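Long-range contacts in Alpha/beta hydrolase fold protein (Ochrobactrum, PDB 4G9E), which acts as an N-acyl homoserine lactonase of the alpha/beta-hydrolase fold, probably cleaving the ester bond of the lactone ring: residues 10-16 with 64-69; 39-43 with 250-254. One frame throughout, in Å; residues are numbered along the deposited sequence.

In the fold
From the N terminus, the chain forms the hairpin of strands 4-10 and 13-19, and its turn and second strand carry the first half of contact 1. It then runs through strand 24-30 and enters 39-43, the first half of contact 2. Strand 52-57 leads to 64-69, where contact 1 closes a loop of 47 intervening residues. Contact 2 closes only at 250-254, after 206 intervening residues that include the remaining five strands of the sheet. The segments alternate, so the two closures cross rather than nest. Their centres lie about 24 Å apart: contact 1 ties a loop to the antiparallel edge region of the sheet, contact 2 joins the start of helix 41-45 and the residues before it to helix 250-253.

Contact 1. Residues 10-16 with 64-69; sequences TSHGRIA and KSTDAI
The flat guanidinium of R14 carries the methyl of T66 on one face: T66 CG2 stands 3.3 Å above its plane, displaced toward the rim. R14 NE is bonded weakly to water 1, which also donates to K64 O, and forms a salt bridge with E7 of strand 4-10. With CG anti to the backbone N (chi1 -165°) and a bend at chi3, the R14 chain crosses T66 at about a right angle.

The other branch of T66 works on the backbone. OG1 sits between its own N and carbonyl carbon (chi1 61°), accepts from R14 N at 3.0 Å and donates to D67 O. T66 N returns a bond to R14 O, also at 3.0 Å, with the donor in the carbonyl plane. A valine here would remove the hydroxyl and is likely to leave R14 N without its acceptor and D67 O without this donor.

On one flank of this pair, A16 N donates to S65 OG at 2.9 Å, and that hydroxyl is bonded in turn to D58 O. On the other flank, I69 N reaches H12 O at 2.9 Å from 44° out of the carbonyl plane, while I69 CD1 packs 3.6 Å from G13 N. G13 ends the type I turn of the hairpin begun at T10, whose OG1 makes an ST turn with H12 N. A CB built on G13 would stand 2.7 Å from T66 OG1, too close, and in this backbone conformation it would also press on the carbonyl O of H12.

Two of the four bonds between the segments use side-chain hydroxyls, so an irregular loop is fastened to the hairpin's turn and second strand by mixed backbone and side-chain bonding. S65 and T66 are likely to contribute to the attachment alongside the two backbone-to-backbone bonds.

Contact 2. Residues 39-43 with 250-254; sequences IFAPQ and PFREA
The nearest CA atoms across the contact are those of P42 and R252, 6.4 Å apart, so side chains do most of the joining. The F251 ring lies between the segments, and F251 buries more surface here than any other residue. F40 presents its edge to one face of that ring, with CE1 of F40 3.7 Å above the F251 plane and over its centre; centroids are 4.9 Å apart and planes meet at 58°. I39 CG1 lies in the F251 ring plane, at its edge, 3.9 Å from F251 CE1.

Q43, bent at chi2, brings NE2 to F251 O at 3.0 Å in a nearly straight bond (173°); NE2 is also bonded to D259, whereas the buried Q43 OE1 has no polar partner. Water 2, at the R252 guanidinium edge, accepts from NE and donates to I39 O, while NH1 is bonded to C165 O and NH2 to P168 O.

The F251 side chain is about 8 Å from the bound N-butanoyl-L-homoserine, near the ligand site but not touching it. Around these side chains, W101 of strand 97-101 makes a second edge-to-face pair with F251, M29 of strand 24-30 touches F40 and Q43, F258 of helix 255-270 touches F251 and Q43, and L173 of helix 171-179 touches I39 and R252.

Contact 1. Residues 10-16 with 64-69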
loop_
_atom_site.group_PDB
_atom_site.type_symbol
_atom_site.label_atom_id
_atom_site.label_comp_id
_atom_site.label_asym_id
_atom_site.label_seq_id
_atom_site.Cartn_x
_atom_site.Cartn_y
_atom_site.Cartn_z
ATOM N N THR A 10 -6.613 15.527 -11.053
ATOM C CA THR A 10 -6.623 15.917 -9.652
ATOM C C THR A 10 -5.669 17.068 -9.423
ATOM O O THR A 10 -4.900 17.443 -10.309
ATOM C CB THR A 10 -6.209 14.760 -8.709
ATOM O OG1 THR A 10 -4.782 14.595 -8.735
ATOM C CG2 THR A 10 -6.907 13.456 -9.100
ATOM N N SER A 11 -5.700 17.613 -8.216
ATOM C CA SER A 11 -4.805 18.705 -7.864
ATOM C C SER A 11 -3.347 18.269 -7.849
ATOM O O SER A 11 -2.456 19.119 -7.854
ATOM C CB SER A 11 -5.185 19.316 -6.511
ATOM O OG SER A 11 -4.911 18.432 -5.439
ATOM N N HIS A 12 -3.112 16.957 -7.837
ATOM C CA HIS A 12 -1.765 16.409 -7.815
ATOM C C HIS A 12 -1.245 16.083 -9.207
ATOM O O HIS A 12 -0.050 15.839 -9.391
ATOM C CB HIS A 12 -1.751 15.129 -6.983
ATOM C CG HIS A 12 -1.883 15.364 -5.514
ATOM N ND1 HIS A 12 -3.101 15.501 -4.883
ATOM C CD2 HIS A 12 -0.941 15.502 -4.554
ATOM C CE1 HIS A 12 -2.901 15.703 -3.592
ATOM N NE2 HIS A 12 -1.598 15.720 -3.368
ATOM N N GLY A 13 -2.145 16.063 -10.180
ATOM C CA GLY A 13 -1.811 15.593 -11.509
ATOM C C GLY A 13 -2.869 14.633 -12.018
ATOM O O GLY A 13 -3.926 14.472 -11.411
ATOM N N ARG A 14 -2.592 13.998 -13.147
ATOM C CA ARG A 14 -3.546 13.073 -13.734
ATOM C C ARG A 14 -3.286 11.686 -13.167
ATOM O O ARG A 14 -2.211 11.130 -13.353
ATOM C CB ARG A 14 -3.421 13.075 -15.254
ATOM C CG ARG A 14 -4.600 12.427 -15.962
ATOM C CD ARG A 14 -4.449 12.492 -17.471
ATOM N NE ARG A 14 -3.309 11.708 -17.936
ATOM C CZ ARG A 14 -2.224 12.227 -18.501
ATOM N NH1 ARG A 14 -2.127 13.538 -18.682
ATOM N NH2 ARG A 14 -1.237 11.431 -18.891
ATOM N N ILE A 15 -4.275 11.145 -12.468
ATOM C CA ILE A 15 -4.098 9.871 -11.788
ATOM C C ILE A 15 -4.852 8.749 -12.494
ATOM O O ILE A 15 -6.050 8.849 -12.767
ATOM C CB ILE A 15 -4.488 9.967 -10.296
ATOM C CG1 ILE A 15 -3.509 10.897 -9.572
ATOM C CG2 ILE A 15 -4.504 8.585 -9.652
ATOM C CD1 ILE A 15 -3.832 11.121 -8.114
ATOM N N ALA A 16 -4.119 7.686 -12.805
ATOM C CA ALA A 16 -4.691 6.512 -13.446
ATOM C C ALA A 16 -5.409 5.655 -12.407
ATOM O O ALA A 16 -4.899 5.451 -11.304
ATOM C CB ALA A 16 -3.600 5.712 -14.121
ATOM N N LYS A 64 0.964 4.648 -14.674
ATOM C CA LYS A 64 0.365 5.413 -15.753
ATOM C C LYS A 64 -0.114 6.816 -15.300
ATOM O O LYS A 64 -0.692 7.526 -16.049
ATOM C CB LYS A 64 -0.798 4.628 -16.385
ATOM C CG LYS A 64 -0.292 3.349 -17.012
ATOM C CD LYS A 64 -1.230 2.672 -17.950
ATOM C CE LYS A 64 -0.562 1.393 -18.416
ATOM N NZ LYS A 64 0.505 1.646 -19.391
ATOM N N SER A 65 0.105 7.161 -14.044
ATOM C CA SER A 65 -0.176 8.517 -13.588
ATOM C C SER A 65 0.927 9.442 -14.064
ATOM O O SER A 65 2.026 8.992 -14.371
ATOM C CB SER A 65 -0.274 8.556 -12.068
ATOM O OG SER A 65 -1.471 7.926 -11.650
ATOM N N THR A 66 0.636 10.736 -14.130
ATOM C CA THR A 66 1.673 11.707 -14.444
ATOM C C THR A 66 2.556 11.911 -13.229
ATOM O O THR A 66 2.189 11.551 -12.105
ATOM C CB THR A 66 1.099 13.081 -14.869
ATOM O OG1 THR A 66 0.314 13.637 -13.808
ATOM C CG2 THR A 66 0.245 12.949 -16.121
ATOM N N ASP A 67 3.734 12.475 -13.454
ATOM C CA ASP A 67 4.507 12.979 -12.337
ATOM C C ASP A 67 3.665 14.023 -11.605
ATOM O O ASP A 67 2.723 14.584 -12.163
ATOM C CB ASP A 67 5.831 13.575 -12.818
ATOM C CG ASP A 67 6.800 12.518 -13.321
ATOM O OD1 ASP A 67 6.554 11.309 -13.088
ATOM O OD2 ASP A 67 7.818 12.901 -13.934
ATOM N N ALA A 68 3.988 14.261 -10.342
ATOM C CA ALA A 68 3.261 15.246 -9.550
ATOM C C ALA A 68 3.405 16.644 -10.133
ATOM O O ALA A 68 4.485 17.040 -10.571
ATOM C CB ALA A 68 3.770 15.236 -8.126
ATOM N N ILE A 69 2.315 17.404 -10.107
ATOM C CA ILE A 69 2.372 18.823 -10.443
ATOM C C ILE A 69 3.381 19.514 -9.526
ATOM O O ILE A 69 4.167 20.353 -9.970
ATOM C CB ILE A 69 0.980 19.471 -10.310
ATOM C CG1 ILE A 69 0.067 18.989 -11.441
ATOM C CG2 ILE A 69 1.090 20.993 -10.330
ATOM C CD1 ILE A 69 -1.380 19.402 -11.279
HETATM O O HOH W 1 -2.780 9.425 -16.055
#

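Contact 2. Residues 39-43 with 250-254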
loop_
_atom_site.group_PDB
_atom_site.type_symbol
_atom_site.label_atom_id
_atom_site.label_comp_id
_atom_site.label_asym_id
_atom_site.label_seq_id
_atom_site.Cartn_x
_atom_site.Cartn_y
_atom_site.Cartn_z
ATOM N N ILE A 39 0.049 -4.030 -10.328
ATOM C CA ILE A 39 0.632 -5.133 -9.559
ATOM C C ILE A 39 -0.452 -5.980 -8.891
ATOM O O ILE A 39 -0.221 -7.134 -8.530
ATOM C CB ILE A 39 1.643 -4.601 -8.491
ATOM C CG1 ILE A 39 2.662 -5.676 -8.094
ATOM C CG2 ILE A 39 0.927 -4.058 -7.266
ATOM C CD1 ILE A 39 3.658 -6.021 -9.174
ATOM N N PHE A 40 -1.641 -5.405 -8.737
ATOM C CA PHE A 40 -2.749 -6.083 -8.068
ATOM C C PHE A 40 -3.646 -6.860 -9.028
ATOM O O PHE A 40 -4.778 -7.210 -8.693
ATOM C CB PHE A 40 -3.569 -5.080 -7.257
ATOM C CG PHE A 40 -2.778 -4.409 -6.171
ATOM C CD1 PHE A 40 -2.069 -5.161 -5.247
ATOM C CD2 PHE A 40 -2.731 -3.024 -6.076
ATOM C CE1 PHE A 40 -1.338 -4.556 -4.241
ATOM C CE2 PHE A 40 -2.000 -2.411 -5.072
ATOM C CZ PHE A 40 -1.303 -3.170 -4.152
ATOM N N ALA A 41 -3.129 -7.152 -10.214
ATOM C CA ALA A 41 -3.835 -8.003 -11.170
ATOM C C ALA A 41 -4.507 -9.236 -10.542
ATOM O O ALA A 41 -5.638 -9.557 -10.890
ATOM C CB ALA A 41 -2.893 -8.423 -12.297
ATOM N N PRO A 42 -3.815 -9.953 -9.632
ATOM C CA PRO A 42 -4.477 -11.158 -9.100
ATOM C C PRO A 42 -5.790 -10.854 -8.376
ATOM O O PRO A 42 -6.726 -11.650 -8.436
ATOM C CB PRO A 42 -3.446 -11.721 -8.116
ATOM C CG PRO A 42 -2.132 -11.213 -8.616
ATOM C CD PRO A 42 -2.421 -9.842 -9.171
ATOM N N GLN A 43 -5.848 -9.715 -7.695
ATOM C CA GLN A 43 -7.051 -9.303 -6.992
ATOM C C GLN A 43 -8.049 -8.658 -7.943
ATOM O O GLN A 43 -9.232 -8.991 -7.911
ATOM C CB GLN A 43 -6.708 -8.373 -5.830
ATOM C CG GLN A 43 -6.050 -9.093 -4.663
ATOM C CD GLN A 43 -4.633 -9.540 -4.967
ATOM O OE1 GLN A 43 -3.845 -8.776 -5.518
ATOM N NE2 GLN A 43 -4.308 -10.778 -4.610
ATOM N N PRO A 250 2.918 -10.954 -0.806
ATOM C CA PRO A 250 2.156 -12.207 -0.759
ATOM C C PRO A 250 0.901 -12.203 -1.634
ATOM O O PRO A 250 0.441 -13.275 -2.015
ATOM C CB PRO A 250 1.799 -12.354 0.722
ATOM C CG PRO A 250 1.955 -10.956 1.299
ATOM C CD PRO A 250 3.098 -10.364 0.531
ATOM N N PHE A 251 0.349 -11.030 -1.932
ATOM C CA PHE A 251 -0.828 -10.931 -2.787
ATOM C C PHE A 251 -0.570 -11.447 -4.207
ATOM O O PHE A 251 -1.512 -11.814 -4.902
ATOM C CB PHE A 251 -1.338 -9.487 -2.818
ATOM C CG PHE A 251 -0.312 -8.522 -3.318
ATOM C CD1 PHE A 251 -0.162 -8.316 -4.679
ATOM C CD2 PHE A 251 0.552 -7.871 -2.442
ATOM C CE1 PHE A 251 0.813 -7.470 -5.161
ATOM C CE2 PHE A 251 1.541 -7.033 -2.924
ATOM C CZ PHE A 251 1.667 -6.829 -4.284
ATOM N N ARG A 252 0.693 -11.476 -4.639
ATOM C CA ARG A 252 1.034 -12.067 -5.937
ATOM C C ARG A 252 1.853 -13.359 -5.811
ATOM O O ARG A 252 1.805 -14.213 -6.694
ATOM C CB ARG A 252 1.736 -11.061 -6.862
ATOM C CG ARG A 252 3.113 -10.604 -6.392
ATOM C CD ARG A 252 3.703 -9.466 -7.257
ATOM N NE ARG A 252 3.736 -9.830 -8.672
ATOM C CZ ARG A 252 4.674 -10.594 -9.224
ATOM N NH1 ARG A 252 5.689 -11.034 -8.487
ATOM N NH2 ARG A 252 4.597 -10.920 -10.511
ATOM N N GLU A 253 2.599 -13.499 -4.717
ATOM C CA GLU A 253 3.434 -14.673 -4.483
ATOM C C GLU A 253 2.601 -15.869 -4.028
ATOM O O GLU A 253 2.912 -17.018 -4.355
ATOM C CB GLU A 253 4.501 -14.356 -3.432
ATOM C CG GLU A 253 5.536 -13.322 -3.867
ATOM C CD GLU A 253 6.417 -12.842 -2.720
ATOM O OE1 GLU A 253 5.885 -12.347 -1.708
ATOM O OE2 GLU A 253 7.653 -12.955 -2.832
ATOM N N ALA A 254 1.552 -15.590 -3.262
ATOM C CA ALA A 254 0.680 -16.617 -2.717
ATOM C C ALA A 254 -0.760 -16.129 -2.754
ATOM O O ALA A 254 -1.380 -15.923 -1.707
ATOM C CB ALA A 254 1.085 -16.935 -1.298
HETATM O O HOH W 2 1.263 -9.087 -9.913
#